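Local atomic coordinates of Afp3 (Serratia entomophila, PDB entry 6RBN), a protein that probably forms the contractile sheath around the inner tube of the anti-feeding prophage, a phage-tail-like injection system, together with other sheath proteins. Residues Lys362-Met367 with Thr382-Tyr387; Val368-Pro371 with Leu375-Lys378; Arg390-Gly395 with Glu403-Val408. All coordinates share one frame; numbering follows the deposited sequence.

Interaction 1. Residues Lys362-Met367 with Thr382-Tyr387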
loop_
_atom_site.group_PDB
_atom_site.type_symbol
_atom_site.label_atom_id
_atom_site.label_comp_id
_atom_site.label_asym_id
_atom_site.label_seq_id
_atom_site.Cartn_x
_atom_site.Cartn_y
_atom_site.Cartn_z
ATOM N N LYS D 362 -47.888 3.353 23.675
ATOM C CA LYS D 362 -47.577 4.567 22.931
ATOM C C LYS D 362 -46.531 4.340 21.853
ATOM O O LYS D 362 -46.413 5.161 20.939
ATOM C CB LYS D 362 -47.102 5.664 23.882
ATOM C CG LYS D 362 -48.200 6.252 24.748
ATOM C CD LYS D 362 -47.656 7.268 25.746
ATOM C CE LYS D 362 -47.715 8.692 25.209
ATOM N NZ LYS D 362 -46.719 8.981 24.139
ATOM N N ALA D 363 -45.769 3.252 21.933
ATOM C CA ALA D 363 -44.747 2.954 20.943
ATOM C C ALA D 363 -45.267 2.129 19.778
ATOM O O ALA D 363 -44.692 2.196 18.687
ATOM C CB ALA D 363 -43.577 2.217 21.597
ATOM N N LEU D 364 -46.334 1.358 19.975
ATOM C CA LEU D 364 -46.848 0.478 18.936
ATOM C C LEU D 364 -47.985 1.087 18.135
ATOM O O LEU D 364 -48.374 0.509 17.118
ATOM C CB LEU D 364 -47.325 -0.842 19.544
ATOM C CG LEU D 364 -46.270 -1.646 20.296
ATOM C CD1 LEU D 364 -46.857 -2.948 20.799
ATOM C CD2 LEU D 364 -45.037 -1.869 19.456
ATOM N N GLN D 365 -48.538 2.214 18.576
ATOM C CA GLN D 365 -49.573 2.885 17.793
ATOM C C GLN D 365 -49.127 3.434 16.433
ATOM O O GLN D 365 -49.999 3.545 15.555
ATOM C CB GLN D 365 -50.224 3.989 18.635
ATOM C CG GLN D 365 -51.178 3.441 19.677
ATOM C CD GLN D 365 -51.798 4.516 20.533
ATOM O OE1 GLN D 365 -51.461 5.691 20.415
ATOM N NE2 GLN D 365 -52.715 4.120 21.405
ATOM N N PRO D 366 -47.865 3.806 16.183
ATOM C CA PRO D 366 -47.442 3.955 14.779
ATOM C C PRO D 366 -47.489 2.671 13.963
ATOM O O PRO D 366 -47.578 2.752 12.732
ATOM C CB PRO D 366 -46.012 4.488 14.902
ATOM C CG PRO D 366 -46.038 5.266 16.129
ATOM C CD PRO D 366 -46.931 4.530 17.071
ATOM N N MET D 367 -47.434 1.494 14.587
ATOM C CA MET D 367 -47.500 0.233 13.861
ATOM C C MET D 367 -48.919 -0.312 13.728
ATOM O O MET D 367 -49.088 -1.519 13.532
ATOM C CB MET D 367 -46.600 -0.813 14.521
ATOM C CG MET D 367 -45.150 -0.763 14.065
ATOM S SD MET D 367 -44.173 0.576 14.765
ATOM C CE MET D 367 -43.808 -0.090 16.382
ATOM N N THR D 382 -39.117 -5.945 18.061
ATOM C CA THR D 382 -37.892 -5.216 18.366
ATOM C C THR D 382 -38.191 -3.928 19.125
ATOM O O THR D 382 -37.421 -3.524 20.003
ATOM C CB THR D 382 -37.140 -4.930 17.069
ATOM O OG1 THR D 382 -36.917 -6.162 16.376
ATOM C CG2 THR D 382 -35.794 -4.292 17.330
ATOM N N ALA D 383 -39.322 -3.289 18.819
ATOM C CA ALA D 383 -39.699 -2.065 19.517
ATOM C C ALA D 383 -40.057 -2.328 20.972
ATOM O O ALA D 383 -39.891 -1.443 21.817
ATOM C CB ALA D 383 -40.867 -1.392 18.802
ATOM N N ILE D 384 -40.541 -3.527 21.286
ATOM C CA ILE D 384 -40.783 -3.889 22.675
ATOM C C ILE D 384 -39.492 -4.353 23.331
ATOM O O ILE D 384 -39.228 -4.043 24.497
ATOM C CB ILE D 384 -41.889 -4.959 22.753
ATOM C CG1 ILE D 384 -43.179 -4.428 22.142
ATOM C CG2 ILE D 384 -42.179 -5.345 24.183
ATOM C CD1 ILE D 384 -44.237 -5.480 21.973
ATOM N N ASP D 385 -38.649 -5.067 22.580
ATOM C CA ASP D 385 -37.388 -5.566 23.116
ATOM C C ASP D 385 -36.400 -4.440 23.391
ATOM O O ASP D 385 -35.588 -4.546 24.315
ATOM C CB ASP D 385 -36.779 -6.573 22.146
ATOM C CG ASP D 385 -35.555 -7.262 22.705
ATOM O OD1 ASP D 385 -35.718 -8.170 23.543
ATOM O OD2 ASP D 385 -34.431 -6.893 22.311
ATOM N N ASN D 386 -36.448 -3.363 22.608
ATOM C CA ASN D 386 -35.602 -2.212 22.900
ATOM C C ASN D 386 -36.089 -1.459 24.125
ATOM O O ASN D 386 -35.283 -0.859 24.843
ATOM C CB ASN D 386 -35.543 -1.265 21.705
ATOM C CG ASN D 386 -34.751 -1.827 20.554
ATOM O OD1 ASN D 386 -33.733 -2.488 20.749
ATOM N ND2 ASN D 386 -35.193 -1.543 19.341
ATOM N N TYR D 387 -37.397 -1.467 24.374
ATOM C CA TYR D 387 -37.924 -0.793 25.554
ATOM C C TYR D 387 -37.615 -1.582 26.817
ATOM O O TYR D 387 -37.219 -1.009 27.837
ATOM C CB TYR D 387 -39.431 -0.577 25.414
ATOM C CG TYR D 387 -40.036 0.104 26.611
ATOM C CD1 TYR D 387 -39.856 1.461 26.821
ATOM C CD2 TYR D 387 -40.775 -0.611 27.543
ATOM C CE1 TYR D 387 -40.397 2.088 27.919
ATOM C CE2 TYR D 387 -41.315 0.007 28.643
ATOM C CZ TYR D 387 -41.124 1.354 28.825
ATOM O OH TYR D 387 -41.664 1.977 29.922
#
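The backbone bond from N386 N to T382 O, at 2.8 Å, belongs to the regular helix 374-392 and holds the turn whose A383 and I384 meet L364 and M367. On the other side, where helix 347-364 frays into a short 3-10 turn, M367 N bonds to L364 O at 2.9 Å. This closes the turn from L364 to M367, both of which reach the second helix. The groups that meet across the contact are all carbon.

L364 does most of the touching on its side. One methyl, CD1, comes to the end methyl of I384, CD1, at 3.8 Å. The other branch, L364 CD2, lies alongside I384 CG1 at 4.1 Å and also reaches A383 CB at 4.2 Å. The two chains cross at about a right angle, the forked end of L364 lying over CG1 and CD1 of I384. Both have their first branch opposite the carbonyl carbon (chi1 near -60°), which sends the long arm of I384 out toward the leucine.

A383 suits its place because a single methyl lets the neighbouring backbone come close. M367 fills in beside it with a flexible chain, bent at chi2 (76°) and chi3 (79°), that curls its CE to within 4.0 Å of A383 CB. L346 of a neighbouring Afp2 subunit packs on both L364 and I384, while V408, I428 and V430 of the same chain also touch I384. This is the apolar seam of an antiparallel helical hairpin, helix 347-364 against helix 374-392, in the C-terminal domain of a tail sheath protein.

Interaction 2. Residues Val368-Pro371 with Leu375-Lys378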
loop_
_atom_site.group_PDB
_atom_site.type_symbol
_atom_site.label_atom_id
_atom_site.label_comp_id
_atom_site.label_asym_id
_atom_site.label_seq_id
_atom_site.Cartn_x
_atom_site.Cartn_y
_atom_site.Cartn_z
ATOM N N VAL D 368 -49.931 0.539 13.820
ATOM C CA VAL D 368 -51.315 0.142 13.587
ATOM C C VAL D 368 -51.650 0.509 12.145
ATOM O O VAL D 368 -51.124 1.495 11.616
ATOM C CB VAL D 368 -52.254 0.821 14.607
ATOM C CG1 VAL D 368 -53.709 0.409 14.431
ATOM C CG2 VAL D 368 -51.811 0.482 16.011
ATOM N N PHE D 369 -52.469 -0.331 11.496
ATOM C CA PHE D 369 -52.848 -0.282 10.079
ATOM C C PHE D 369 -51.656 -0.508 9.156
ATOM O O PHE D 369 -51.675 -0.095 7.994
ATOM C CB PHE D 369 -53.580 1.015 9.703
ATOM C CG PHE D 369 -54.859 1.218 10.451
ATOM C CD1 PHE D 369 -55.987 0.489 10.129
ATOM C CD2 PHE D 369 -54.937 2.148 11.473
ATOM C CE1 PHE D 369 -57.163 0.674 10.820
ATOM C CE2 PHE D 369 -56.111 2.336 12.167
ATOM C CZ PHE D 369 -57.225 1.599 11.839
ATOM N N GLU D 370 -50.619 -1.161 9.663
ATOM C CA GLU D 370 -49.551 -1.709 8.851
ATOM C C GLU D 370 -50.022 -3.015 8.223
ATOM O O GLU D 370 -51.028 -3.582 8.654
ATOM C CB GLU D 370 -48.317 -1.936 9.720
ATOM C CG GLU D 370 -47.672 -0.668 10.223
ATOM C CD GLU D 370 -47.026 0.136 9.119
ATOM O OE1 GLU D 370 -46.520 -0.473 8.155
ATOM O OE2 GLU D 370 -47.023 1.379 9.212
ATOM N N PRO D 371 -49.348 -3.496 7.175
ATOM C CA PRO D 371 -49.671 -4.833 6.661
ATOM C C PRO D 371 -49.353 -5.911 7.683
ATOM O O PRO D 371 -48.248 -5.973 8.223
ATOM C CB PRO D 371 -48.787 -4.954 5.417
ATOM C CG PRO D 371 -48.573 -3.566 4.987
ATOM C CD PRO D 371 -48.481 -2.761 6.238
ATOM N N LEU D 375 -42.932 -9.395 8.488
ATOM C CA LEU D 375 -42.017 -8.263 8.579
ATOM C C LEU D 375 -42.482 -7.254 9.619
ATOM O O LEU D 375 -41.652 -6.649 10.302
ATOM C CB LEU D 375 -41.871 -7.617 7.196
ATOM C CG LEU D 375 -40.942 -6.454 6.819
ATOM C CD1 LEU D 375 -41.569 -5.095 7.071
ATOM C CD2 LEU D 375 -39.624 -6.553 7.549
ATOM N N THR D 376 -43.791 -7.058 9.752
ATOM C CA THR D 376 -44.314 -6.137 10.751
ATOM C C THR D 376 -44.205 -6.718 12.154
ATOM O O THR D 376 -43.927 -5.983 13.106
ATOM C CB THR D 376 -45.767 -5.786 10.416
ATOM O OG1 THR D 376 -45.830 -5.264 9.084
ATOM C CG2 THR D 376 -46.323 -4.737 11.354
ATOM N N TRP D 377 -44.363 -8.036 12.287
ATOM C CA TRP D 377 -44.316 -8.687 13.593
ATOM C C TRP D 377 -42.924 -8.621 14.201
ATOM O O TRP D 377 -42.785 -8.607 15.427
ATOM C CB TRP D 377 -44.743 -10.147 13.460
ATOM C CG TRP D 377 -46.120 -10.335 12.939
ATOM C CD1 TRP D 377 -47.114 -9.407 12.884
ATOM C CD2 TRP D 377 -46.634 -11.510 12.317
ATOM N NE1 TRP D 377 -48.229 -9.945 12.302
ATOM C CE2 TRP D 377 -47.958 -11.236 11.940
ATOM C CE3 TRP D 377 -46.106 -12.779 12.058
ATOM C CZ2 TRP D 377 -48.760 -12.178 11.318
ATOM C CZ3 TRP D 377 -46.907 -13.710 11.439
ATOM C CH2 TRP D 377 -48.218 -13.407 11.077
ATOM N N LYS D 378 -41.887 -8.582 13.364
ATOM C CA LYS D 378 -40.530 -8.415 13.857
ATOM C C LYS D 378 -40.210 -6.959 14.160
ATOM O O LYS D 378 -39.368 -6.682 15.017
ATOM C CB LYS D 378 -39.527 -8.966 12.844
ATOM C CG LYS D 378 -39.694 -10.433 12.447
ATOM C CD LYS D 378 -39.296 -11.430 13.528
ATOM C CE LYS D 378 -40.504 -12.051 14.217
ATOM N NZ LYS D 378 -40.123 -13.110 15.184
#
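T376 meets the preceding loop with both arms of its side chain, the hydroxyl going to P371 and the methyl to E370. The polar arm makes the one hydrogen bond between 368-371 and 375-378: T376 OG1 donates to P371 O at 2.7 Å. The donor sits nearly in line with the carbonyl bond, at a C=O...OG1 angle of 161°, and so approaches the end of the oxygen head-on. The apolar arm, T376 CG2, rests 3.8 Å from E370 CB, the first carbon of a side chain whose carboxylate is directed to other partners.

The torsion of the threonine explains this division of labour. With chi1 at -56° its CG2 is opposite the backbone N and OG1 is beside it, which turns OG1 to P371 O. Threonine suits the place because it offers a hydroxyl for P371 O and a methyl for the E370 stem.

Further out, the two ends of the contact are positioned by different neighbours. W377 NE1 is hydrogen-bonded to N372 OD1, a further tie from the helix to the loop, at the residue after P371, and M426 of strand 425-432 lies against both T376 and W377. The loop itself is joined to a neighbouring Afp2 subunit through backbone hydrogen bonds from F369 and E370, and the E370 carboxylate makes long, weak ion pairs with R188 and K192 of that subunit. The pattern belongs to the interhelical connection of a helical hairpin, where a side chain in the first turn of helix 374-392 fastens the loop that leads into it.

Interaction 3. Residues Arg390-Gly395 with Glu403-Val408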
loop_
_atom_site.group_PDB
_atom_site.type_symbol
_atom_site.label_atom_id
_atom_site.label_comp_id
_atom_site.label_asym_id
_atom_site.label_seq_id
_atom_site.Cartn_x
_atom_site.Cartn_y
_atom_site.Cartn_z
ATOM N N ARG D 390 -33.887 -1.327 28.041
ATOM C CA ARG D 390 -33.476 -0.121 28.743
ATOM C C ARG D 390 -34.250 0.105 30.034
ATOM O O ARG D 390 -33.988 1.092 30.724
ATOM C CB ARG D 390 -33.594 1.106 27.836
ATOM C CG ARG D 390 -34.996 1.471 27.408
ATOM C CD ARG D 390 -34.984 2.769 26.609
ATOM N NE ARG D 390 -34.251 2.654 25.348
ATOM C CZ ARG D 390 -34.808 2.338 24.182
ATOM N NH1 ARG D 390 -36.112 2.117 24.106
ATOM N NH2 ARG D 390 -34.062 2.257 23.089
ATOM N N LEU D 391 -35.204 -0.767 30.367
ATOM C CA LEU D 391 -35.673 -0.839 31.746
ATOM C C LEU D 391 -34.767 -1.721 32.585
ATOM O O LEU D 391 -34.524 -1.425 33.758
ATOM C CB LEU D 391 -37.100 -1.375 31.823
ATOM C CG LEU D 391 -38.278 -0.511 31.402
ATOM C CD1 LEU D 391 -39.539 -1.330 31.524
ATOM C CD2 LEU D 391 -38.355 0.717 32.278
ATOM N N TRP D 392 -34.274 -2.813 32.002
ATOM C CA TRP D 392 -33.417 -3.733 32.740
ATOM C C TRP D 392 -32.075 -3.100 33.079
ATOM O O TRP D 392 -31.536 -3.327 34.168
ATOM C CB TRP D 392 -33.200 -5.009 31.937
ATOM C CG TRP D 392 -32.277 -5.951 32.614
ATOM C CD1 TRP D 392 -32.506 -6.633 33.765
ATOM C CD2 TRP D 392 -30.951 -6.285 32.206
ATOM N NE1 TRP D 392 -31.414 -7.396 34.089
ATOM C CE2 TRP D 392 -30.443 -7.196 33.146
ATOM C CE3 TRP D 392 -30.147 -5.909 31.129
ATOM C CZ2 TRP D 392 -29.168 -7.736 33.045
ATOM C CZ3 TRP D 392 -28.884 -6.448 31.029
ATOM C CH2 TRP D 392 -28.406 -7.351 31.981
ATOM N N GLN D 393 -31.524 -2.300 32.175
ATOM C CA GLN D 393 -30.204 -1.741 32.424
ATOM C C GLN D 393 -30.244 -0.475 33.263
ATOM O O GLN D 393 -29.184 0.089 33.549
ATOM C CB GLN D 393 -29.474 -1.465 31.110
ATOM C CG GLN D 393 -30.056 -0.353 30.287
ATOM C CD GLN D 393 -29.271 -0.131 29.017
ATOM O OE1 GLN D 393 -28.261 -0.789 28.783
ATOM N NE2 GLN D 393 -29.725 0.807 28.195
ATOM N N GLN D 394 -31.423 -0.013 33.672
ATOM C CA GLN D 394 -31.518 1.048 34.661
ATOM C C GLN D 394 -32.096 0.553 35.981
ATOM O O GLN D 394 -32.419 1.367 36.850
ATOM C CB GLN D 394 -32.331 2.223 34.119
ATOM C CG GLN D 394 -33.789 1.950 33.877
ATOM C CD GLN D 394 -34.469 3.121 33.201
ATOM O OE1 GLN D 394 -33.843 4.147 32.948
ATOM N NE2 GLN D 394 -35.751 2.974 32.904
ATOM N N GLY D 395 -32.223 -0.758 36.153
ATOM C CA GLY D 395 -32.540 -1.343 37.435
ATOM C C GLY D 395 -33.993 -1.668 37.690
ATOM O O GLY D 395 -34.330 -2.038 38.818
ATOM N N GLU D 403 -32.077 -12.375 29.902
ATOM C CA GLU D 403 -33.002 -13.439 29.545
ATOM C C GLU D 403 -33.765 -13.954 30.749
ATOM O O GLU D 403 -34.719 -14.721 30.583
ATOM C CB GLU D 403 -32.267 -14.593 28.860
ATOM C CG GLU D 403 -31.873 -14.298 27.419
ATOM C CD GLU D 403 -30.567 -13.547 27.296
ATOM O OE1 GLU D 403 -29.890 -13.357 28.324
ATOM O OE2 GLU D 403 -30.225 -13.133 26.170
ATOM N N GLU D 404 -33.361 -13.552 31.948
ATOM C CA GLU D 404 -34.117 -13.812 33.161
ATOM C C GLU D 404 -35.019 -12.653 33.540
ATOM O O GLU D 404 -35.837 -12.792 34.456
ATOM C CB GLU D 404 -33.162 -14.112 34.316
ATOM C CG GLU D 404 -32.395 -15.402 34.151
ATOM C CD GLU D 404 -31.419 -15.645 35.280
ATOM O OE1 GLU D 404 -31.231 -14.732 36.111
ATOM O OE2 GLU D 404 -30.846 -16.752 35.342
ATOM N N ALA D 405 -34.879 -11.511 32.867
ATOM C CA ALA D 405 -35.698 -10.352 33.195
ATOM C C ALA D 405 -36.987 -10.325 32.388
ATOM O O ALA D 405 -38.058 -10.039 32.937
ATOM C CB ALA D 405 -34.904 -9.073 32.964
ATOM N N TYR D 406 -36.915 -10.614 31.092
ATOM C CA TYR D 406 -38.068 -10.420 30.224
ATOM C C TYR D 406 -38.002 -11.379 29.045
ATOM O O TYR D 406 -37.009 -12.083 28.845
ATOM C CB TYR D 406 -38.156 -8.963 29.748
ATOM C CG TYR D 406 -36.989 -8.499 28.903
ATOM C CD1 TYR D 406 -35.845 -7.979 29.493
ATOM C CD2 TYR D 406 -37.044 -8.550 27.515
ATOM C CE1 TYR D 406 -34.782 -7.554 28.730
ATOM C CE2 TYR D 406 -35.987 -8.129 26.748
ATOM C CZ TYR D 406 -34.860 -7.630 27.358
ATOM O OH TYR D 406 -33.806 -7.204 26.588
ATOM N N PHE D 407 -39.083 -11.393 28.266
ATOM C CA PHE D 407 -39.146 -12.084 26.987
ATOM C C PHE D 407 -40.248 -11.454 26.150
ATOM O O PHE D 407 -41.248 -10.972 26.686
ATOM C CB PHE D 407 -39.392 -13.596 27.143
ATOM C CG PHE D 407 -40.734 -13.956 27.730
ATOM C CD1 PHE D 407 -40.905 -14.019 29.098
ATOM C CD2 PHE D 407 -41.806 -14.287 26.913
ATOM C CE1 PHE D 407 -42.125 -14.361 29.640
ATOM C CE2 PHE D 407 -43.027 -14.621 27.451
ATOM C CZ PHE D 407 -43.184 -14.662 28.813
ATOM N N VAL D 408 -40.058 -11.452 24.833
ATOM C CA VAL D 408 -41.079 -11.028 23.881
ATOM C C VAL D 408 -41.247 -12.144 22.860
ATOM O O VAL D 408 -40.258 -12.631 22.305
ATOM C CB VAL D 408 -40.710 -9.707 23.173
ATOM C CG1 VAL D 408 -41.837 -9.264 22.261
ATOM C CG2 VAL D 408 -40.374 -8.617 24.165
#
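The indole of W392 and the phenol ring of Y406 are both met obliquely, each by an aliphatic carbon. A405 CB comes to the five-membered part of the indole, 3.5 Å from W392 CD1 and 4.0 Å from W392 NE1. On the Y406 ring, CE1 receives W392 CB at a looser 4.4 Å. W392 is thus engaged at two points, its ring by the alanine and its CB by the tyrosine.

Having CG opposite the backbone N (chi1 177°) swings the indole off the last turn of helix 374-392 toward the 403-408 segment. Alanine suits the place, its lone methyl sitting close against the indole, whereas the broad tyrosine ring spreads across to D385, L388 and Y389 of the same helix. Just beyond W392 the helix ends in a Schellman motif, with G395 at positive phi as its C-prime residue. A102 of a neighbouring Afp1 subunit also packs on W392.

Chemically the contact is apolar. With its NE1 used by G399 O in a weak hydrogen bond, the indole meets 403-408 through van der Waals packing, and all three touching residues are buried.

How the interactions relate
From the N terminus, helix 347-364 runs into a loop and then helix 374-392, which all three contacts share. Interaction 1 closes the hairpin of these helices, and interaction 2 is nested inside that loop, between the interhelical connection and the first turn of the second helix; their centres lie 11 Å apart. Interaction 3 follows in series, closing the loop between the end of the same helix and strand 406-409. It touches interaction 1 through D385 and Y406, among others, whereas interactions 2 and 3 do not touch. Together they tie both helices, their connection and the strand into one part of the C-terminal domain.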